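Local atomic coordinates of protein F2 like fibronectin-binding protein (Streptococcus pneumoniae, PDB entry 5A0N), a protein that probably mediates covalent attachment of the bacterium to host surfaces through an internal thioester in its N-terminal adhesin domain. Residues Ile25-Leu28 / Phe33-Tyr36; Asp45-Ser50 / Pro64-Glu69. All blocks are in the same frame, centred on the assembly; numbering follows the deposited sequence.

Contact 1: Ile25-Leu28 / Phe33-Tyr36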
ATOM      1  N   ILE A  25      -0.263  -7.276   8.189  1.00  6.59           N
ATOM      2  CA  ILE A  25       0.213  -7.913   9.419  1.00  6.69           C
ATOM      3  C   ILE A  25      -0.057  -9.407   9.256  1.00  6.27           C
ATOM      4  O   ILE A  25      -1.214  -9.844   9.231  1.00  6.41           O
ATOM      5  CB  ILE A  25      -0.441  -7.388  10.701  1.00  7.34           C
ATOM      6  CG1 ILE A  25      -0.211  -5.899  10.836  1.00  9.35           C
ATOM      7  CG2 ILE A  25       0.119  -8.117  11.932  1.00  8.09           C
ATOM      8  CD1 ILE A  25      -0.843  -5.265  12.065  1.00 10.22           C
ATOM      9  N   GLU A  26       1.018 -10.171   9.003  1.00  5.93           N
ATOM     10  CA  GLU A  26       0.880 -11.611   8.742  1.00  6.18           C
ATOM     11  C   GLU A  26       2.112 -12.316   9.275  1.00  5.98           C
ATOM     12  O   GLU A  26       3.208 -11.772   9.334  1.00  6.26           O
ATOM     13  CB  GLU A  26       0.748 -11.947   7.264  1.00  6.75           C
ATOM     14  CG  GLU A  26      -0.439 -11.342   6.525  1.00  7.14           C
ATOM     15  CD  GLU A  26      -1.780 -11.893   6.897  1.00  7.64           C
ATOM     16  OE1 GLU A  26      -1.860 -12.931   7.587  1.00  8.48           O
ATOM     17  OE2 GLU A  26      -2.787 -11.317   6.457  1.00  7.91           O
ATOM     18  N   LYS A  27       1.929 -13.581   9.605  1.00  6.15           N
ATOM     19  CA  LYS A  27       3.047 -14.480   9.864  1.00  6.33           C
ATOM     20  C   LYS A  27       3.712 -14.876   8.560  1.00  6.39           C
ATOM     21  O   LYS A  27       3.028 -15.184   7.571  1.00  7.05           O
ATOM     22  CB  LYS A  27       2.530 -15.728  10.556  1.00  6.90           C
ATOM     23  CG  LYS A  27       1.878 -15.513  11.896  1.00  6.90           C
ATOM     24  CD  LYS A  27       1.390 -16.819  12.488  1.00  6.86           C
ATOM     25  CE  LYS A  27       0.721 -16.661  13.827  1.00  7.78           C
ATOM     26  NZ  LYS A  27       0.277 -17.996  14.332  1.00  7.48           N
ATOM     27  N   LEU A  28       5.042 -14.881   8.541  0.50  6.70           N
ATOM     28  CA  LEU A  28       5.767 -15.582   7.479  0.50  6.87           C
ATOM     29  C   LEU A  28       5.789 -17.081   7.739  0.50  6.47           C
ATOM     30  O   LEU A  28       5.771 -17.866   6.795  0.50  7.62           O
ATOM     31  CB  LEU A  28       7.180 -15.051   7.252  0.50  7.74           C
ATOM     32  CG  LEU A  28       7.284 -13.902   6.244  0.50  9.04           C
ATOM     33  CD1 LEU A  28       6.501 -12.691   6.728  0.50 11.05           C
ATOM     34  CD2 LEU A  28       8.750 -13.550   5.988  0.50  8.36           C
ATOM     35  N   PHE A  33       5.285 -15.187  15.824  1.00  7.11           N
ATOM     36  CA  PHE A  33       4.479 -13.984  15.901  1.00  7.77           C
ATOM     37  C   PHE A  33       4.373 -13.315  14.533  1.00  7.12           C
ATOM     38  O   PHE A  33       5.353 -13.233  13.788  1.00  8.16           O
ATOM     39  CB  PHE A  33       5.061 -12.987  16.892  1.00  9.73           C
ATOM     40  CG  PHE A  33       4.955 -13.441  18.318  1.00 11.26           C
ATOM     41  CD1 PHE A  33       3.732 -13.578  18.915  1.00 15.70           C
ATOM     42  CD2 PHE A  33       6.073 -13.757  19.033  1.00 14.15           C
ATOM     43  CE1 PHE A  33       3.622 -14.031  20.216  1.00 16.69           C
ATOM     44  CE2 PHE A  33       5.978 -14.189  20.331  1.00 17.41           C
ATOM     45  CZ  PHE A  33       4.739 -14.315  20.928  1.00 15.77           C
ATOM     46  N   ALA A  34       3.181 -12.794  14.226  1.00  7.12           N
ATOM     47  CA  ALA A  34       3.001 -12.022  13.019  1.00  6.99           C
ATOM     48  C   ALA A  34       3.876 -10.780  13.020  1.00  7.28           C
ATOM     49  O   ALA A  34       4.153 -10.194  14.056  1.00  9.11           O
ATOM     50  CB  ALA A  34       1.533 -11.635  12.875  1.00  7.47           C
ATOM     51  N   THR A  35       4.249 -10.360  11.813  1.00  6.35           N
ATOM     52  CA  THR A  35       5.032  -9.166  11.595  1.00  6.56           C
ATOM     53  C   THR A  35       4.300  -8.251  10.604  1.00  5.99           C
ATOM     54  O   THR A  35       3.442  -8.704   9.835  1.00  6.92           O
ATOM     55  CB  THR A  35       6.442  -9.506  11.082  1.00  7.23           C
ATOM     56  OG1 THR A  35       6.370 -10.477  10.041  1.00  6.82           O
ATOM     57  CG2 THR A  35       7.314 -10.046  12.204  1.00  8.38           C
ATOM     58  N   TYR A  36       4.659  -6.979  10.626  1.00  6.64           N
ATOM     59  CA  TYR A  36       4.152  -6.002   9.654  1.00  6.35           C
ATOM     60  C   TYR A  36       5.068  -6.059   8.441  1.00  6.14           C
ATOM     61  O   TYR A  36       6.253  -5.733   8.541  1.00  7.55           O
ATOM     62  CB  TYR A  36       4.109  -4.594  10.270  1.00  6.64           C
ATOM     63  CG  TYR A  36       3.267  -3.657   9.414  1.00  6.76           C
ATOM     64  CD1 TYR A  36       3.752  -3.129   8.241  1.00  6.48           C
ATOM     65  CD2 TYR A  36       1.981  -3.359   9.768  1.00  7.71           C
ATOM     66  CE1 TYR A  36       2.961  -2.336   7.413  1.00  6.69           C
ATOM     67  CE2 TYR A  36       1.185  -2.582   8.951  1.00  7.68           C
ATOM     68  CZ  TYR A  36       1.657  -2.082   7.772  1.00  7.00           C
ATOM     69  OH  TYR A  36       0.832  -1.313   6.973  1.00  8.21           O
TER
HETATM   70  O   HOH W   1       5.991 -13.150  11.026  1.00  7.62           O

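Contact 2: Asp45-Ser50 / Pro64-Glu69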
ATOM      1  N   ASP A  45       8.010 -17.598  -8.571  1.00 11.76           N
ATOM      2  CA  ASP A  45       8.959 -18.653  -8.840  1.00 13.29           C
ATOM      3  C   ASP A  45      10.172 -18.603  -7.908  1.00 11.68           C
ATOM      4  O   ASP A  45      10.464 -19.540  -7.154  1.00 15.28           O
ATOM      5  CB  ASP A  45       9.363 -18.685 -10.324  1.00 14.32           C
ATOM      6  CG  ASP A  45       9.694 -17.327 -10.954  1.00 15.52           C
ATOM      7  OD1 ASP A  45       9.850 -16.302 -10.288  1.00 13.08           O
ATOM      8  OD2 ASP A  45       9.800 -17.302 -12.206  1.00 21.60           O
ATOM      9  N   THR A  46      10.887 -17.490  -7.927  1.00 10.33           N
ATOM     10  CA  THR A  46      12.093 -17.342  -7.160  1.00 11.36           C
ATOM     11  C   THR A  46      11.896 -16.700  -5.788  1.00 11.63           C
ATOM     12  O   THR A  46      12.832 -16.646  -4.996  1.00 13.88           O
ATOM     13  CB  THR A  46      13.116 -16.523  -7.934  1.00 12.76           C
ATOM     14  OG1 THR A  46      12.557 -15.250  -8.235  1.00 13.18           O
ATOM     15  CG2 THR A  46      13.546 -17.221  -9.220  1.00 13.95           C
ATOM     16  N   HIS A  47      10.726 -16.124  -5.537  1.00 10.10           N
ATOM     17  CA  HIS A  47      10.423 -15.449  -4.270  1.00 10.67           C
ATOM     18  C   HIS A  47      11.342 -14.245  -4.057  1.00 11.39           C
ATOM     19  O   HIS A  47      11.716 -13.909  -2.924  1.00 15.68           O
ATOM     20  CB  HIS A  47      10.440 -16.377  -3.044  1.00 13.57           C
ATOM     21  CG  HIS A  47       9.569 -17.581  -3.179  1.00 14.37           C
ATOM     22  ND1 HIS A  47       9.522 -18.561  -2.215  1.00 17.72           N
ATOM     23  CD2 HIS A  47       8.688 -17.952  -4.139  1.00 15.45           C
ATOM     24  CE1 HIS A  47       8.677 -19.497  -2.587  1.00 18.78           C
ATOM     25  NE2 HIS A  47       8.158 -19.158  -3.748  1.00 18.17           N
ATOM     26  N   GLU A  48      11.749 -13.635  -5.173  1.00 10.52           N
ATOM     27  CA  GLU A  48      12.549 -12.381  -5.218  0.50 10.72           C
ATOM     28  C   GLU A  48      11.557 -11.225  -5.048  1.00  9.93           C
ATOM     29  O   GLU A  48      10.519 -11.226  -5.714  1.00 11.14           O
ATOM     30  CB  GLU A  48      13.235 -12.205  -6.608  0.50 11.40           C
ATOM     31  CG  GLU A  48      14.465 -13.059  -6.914  0.50 11.15           C
ATOM     32  CD  GLU A  48      14.890 -12.943  -8.376  0.50 11.60           C
ATOM     33  OE1 GLU A  48      14.892 -11.815  -8.916  0.50 17.44           O
ATOM     34  OE2 GLU A  48      15.224 -13.959  -9.002  0.50 15.77           O
ATOM     35  N   ASN A  49      11.863 -10.231  -4.225  0.50  9.36           N
ATOM     36  CA  ASN A  49      10.971  -9.085  -4.239  0.50  9.06           C
ATOM     37  C   ASN A  49      10.904  -8.501  -5.627  0.50  9.09           C
ATOM     38  O   ASN A  49      11.917  -8.286  -6.287  0.50 10.00           O
ATOM     39  CB  ASN A  49      11.437  -7.955  -3.367  0.50  9.30           C
ATOM     40  CG  ASN A  49      11.328  -8.240  -1.918  0.50  8.66           C
ATOM     41  OD1 ASN A  49      10.933  -9.338  -1.477  0.50  8.62           O
ATOM     42  ND2 ASN A  49      11.679  -7.221  -1.136  0.50  9.12           N
ATOM     43  N   SER A  50       9.681  -8.189  -6.013  1.00  8.89           N
ATOM     44  CA  SER A  50       9.372  -7.418  -7.233  1.00  8.10           C
ATOM     45  C   SER A  50       9.112  -5.961  -6.875  1.00  7.75           C
ATOM     46  O   SER A  50       9.418  -5.077  -7.654  1.00  9.36           O
ATOM     47  CB  SER A  50       8.198  -8.021  -7.970  1.00  9.73           C
ATOM     48  OG  SER A  50       7.026  -8.051  -7.174  1.00  9.27           O
ATOM     49  N   PRO A  64      -3.909 -10.544   0.990  1.00  6.17           N
ATOM     50  CA  PRO A  64      -2.973 -11.617   0.618  1.00  6.56           C
ATOM     51  C   PRO A  64      -1.988 -11.955   1.717  1.00  6.34           C
ATOM     52  O   PRO A  64      -1.706 -11.148   2.603  1.00  6.69           O
ATOM     53  CB  PRO A  64      -2.257 -11.032  -0.602  1.00  6.37           C
ATOM     54  CG  PRO A  64      -2.208  -9.561  -0.258  1.00  6.34           C
ATOM     55  CD  PRO A  64      -3.538  -9.263   0.376  1.00  6.85           C
ATOM     56  N   SER A  65      -1.442 -13.168   1.627  1.00  6.34           N
ATOM     57  CA  SER A  65      -0.440 -13.593   2.599  1.00  6.54           C
ATOM     58  C   SER A  65       0.384 -14.729   1.995  1.00  6.78           C
ATOM     59  O   SER A  65       0.103 -15.219   0.910  1.00  7.57           O
ATOM     60  CB  SER A  65      -1.122 -14.060   3.894  1.00  7.56           C
ATOM     61  OG  SER A  65      -1.987 -15.175   3.664  1.00  8.06           O
ATOM     62  N   PHE A  66       1.429 -15.086   2.728  1.00  7.00           N
ATOM     63  CA  PHE A  66       2.403 -16.083   2.269  1.00  7.45           C
ATOM     64  C   PHE A  66       2.904 -16.890   3.462  1.00  7.20           C
ATOM     65  O   PHE A  66       4.090 -17.248   3.537  1.00  9.60           O
ATOM     66  CB  PHE A  66       3.541 -15.395   1.519  1.00  7.89           C
ATOM     67  CG  PHE A  66       4.431 -16.323   0.714  1.00  8.13           C
ATOM     68  CD1 PHE A  66       3.898 -17.164  -0.246  1.00  9.72           C
ATOM     69  CD2 PHE A  66       5.797 -16.328   0.896  1.00  9.73           C
ATOM     70  CE1 PHE A  66       4.702 -18.000  -1.005  1.00 10.86           C
ATOM     71  CE2 PHE A  66       6.624 -17.158   0.128  1.00 10.58           C
ATOM     72  CZ  PHE A  66       6.059 -17.995  -0.816  1.00 11.09           C
ATOM     73  N   THR A  67       2.017 -17.213   4.383  1.00  7.21           N
ATOM     74  CA  THR A  67       2.428 -17.950   5.565  1.00  6.44           C
ATOM     75  C   THR A  67       2.878 -19.378   5.204  1.00  6.56           C
ATOM     76  O   THR A  67       2.204 -20.052   4.438  1.00  7.55           O
ATOM     77  CB  THR A  67       1.267 -17.986   6.569  1.00  6.57           C
ATOM     78  OG1 THR A  67       0.812 -16.643   6.828  1.00  7.31           O
ATOM     79  CG2 THR A  67       1.683 -18.661   7.859  1.00  7.24           C
ATOM     80  N   ASP A  68       4.017 -19.799   5.757  1.00  7.26           N
ATOM     81  CA  ASP A  68       4.561 -21.120   5.475  1.00  7.52           C
ATOM     82  C   ASP A  68       4.766 -21.315   3.976  1.00  8.55           C
ATOM     83  O   ASP A  68       4.726 -22.440   3.462  1.00 11.29           O
ATOM     84  CB  ASP A  68       3.697 -22.254   6.065  1.00  8.10           C
ATOM     85  CG  ASP A  68       3.622 -22.218   7.570  1.00  7.06           C
ATOM     86  OD1 ASP A  68       4.524 -21.613   8.206  1.00  7.49           O
ATOM     87  OD2 ASP A  68       2.668 -22.834   8.138  1.00  7.52           O
ATOM     88  N   GLU A  69       5.055 -20.223   3.277  1.00  9.29           N
ATOM     89  CA  GLU A  69       5.255 -20.256   1.818  1.00 11.92           C
ATOM     90  C   GLU A  69       4.071 -20.805   1.048  1.00 12.21           C
ATOM     91  O   GLU A  69       4.219 -21.314  -0.068  1.00 16.10           O
ATOM     92  CB  GLU A  69       6.574 -20.944   1.461  1.00 14.94           C
ATOM     93  CG  GLU A  69       7.751 -20.318   2.183  1.00 15.30           C
ATOM     94  CD  GLU A  69       9.047 -20.351   1.431  1.00 25.21           C
ATOM     95  OE1 GLU A  69       9.301 -19.454   0.582  1.00 44.80           O
ATOM     96  OE2 GLU A  69       9.792 -21.280   1.707  1.00 21.03           O
TER

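Contact 1: Ile25-Leu28 / Phe33-Tyr36
The Tyr36 ring meets Ile25 obliquely, nearest at CD2: Ile25 CG1 comes to 3.5 Å from Tyr36 CD2, and the two side chains cross at about a right angle. These groups belong to a short antiparallel beta hairpin on the protein surface, formed by strands 25-26 and 35-36, with Ile25 and Tyr36 side by side as a non-hydrogen-bonded pair. Tyr36 directs CG anti to its backbone N (chi1 -166°), which carries the ring out beside Ile25. There it touches Thr137 and Gln141 of helix 132-152 and meets the ring of His140 with planes about 65° apart, while its hydroxyl is hydrogen-bonded to His140 ND1 and Gln24 NE2, so the phenol is held at its hydroxyl end. The other branch of Ile25, CG2, packs 3.9 Å from Ala34 CB.

Next along the ladder, Glu26 and Thr35 form the hydrogen-bonded pair. Glu26 N donates to Thr35 O, and Thr35 N to Glu26 O, each at 3.0 Å. The two bonds differ in direction: the first donor lies only 17° from the carbonyl plane of Thr35, whereas the second sits well above that of Glu26. Asn37 adds to both residues of the pair, its ND2 bonding to Glu26 O and its OD1 to Thr35 OG1. Beyond this pair the strands end. Lys27 lays its CG alongside the backbone of Ala34, 3.8 Å from Ala34 N, and its extended chain delivers NZ to Ser30 O in the connecting loop. A water then takes over the bridging: it accepts from Leu28 N and donates to Phe33 O at 2.8 Å and to Thr35 OG1 at 2.9 Å.

Contact 2: Asp45-Ser50 / Pro64-Glu69
His47 and Phe66 reach each other through different first torsions: His47 sets CG anti to its carbonyl carbon (chi1 -53°), while Phe66 swings its ring to the side away from its own amide nitrogen. The result is a T-shaped, edge-to-face aromatic pair, with the edge of Phe66 directed at one face of the imidazole. The planes stand 88° apart and the centroids are separated by 5.0 Å. Phe66 CZ leads the approach, lying 3.5 Å from His47 CE1 and displaced toward the rim of the imidazole.

Glu69 comes to a different part of the histidine. Its chain bends at chi2 and brings OE1 to the edge of the imidazole, near the ring plane, where His47 ND1 donates a weak hydrogen bond of 2.9 Å to Glu69 OE1. The oxygen is displaced toward the ND1-CE1 side, only 3.2 Å from His47 CE1, and so lies off the line of the N-H, with an angle of 124° at the hydrogen; the carboxylate is steeply inclined to the ring. Behind this bond the 66-69 turn folds back on itself, so that Glu69 CA rests over the centre of one Phe66 face. A weak backbone bond from Glu69 N to Phe66 O closes the turn.

The contact joins the loop after strand 55-56 to the loop of the hairpin between strands 41-43 and 49-51. Ile42 touches both His47 and Phe66, and Tyr20 also meets the Phe66 ring; Phe66 is buried, whereas the histidine is partly exposed. With an aromatic edge on its face and a carboxylate at ND1, the imidazole has its rotation restrained by two neighbours, and the negative charge of Glu69 would be expected to favour protonation of His47, though solvent around the exposed glutamate would probably weaken the effect.

Contact 1 lies wholly at the surface, whereas contact 2 is partly buried, with Phe66 buried and Glu69 exposed. Their chemistry differs accordingly: a backbone ladder, extended by water, joins the strands of the 25-28/33-36 hairpin, while side chains alone connect 45-50, a hairpin loop leading into strand 49-51, with the irregular loop 64-69. The contacts share no segment but adjoin, their centres about 13 Å apart. Segment 64-69 runs beside the hairpin of contact 1 and meets it through probable hydrogen bonds from Thr67 OG1 to Lys27 O and from Asp68 N to Leu28 O, with Glu26 packing on Ser65. One loop thus faces both the 25-36 hairpin and the 45-50 bend.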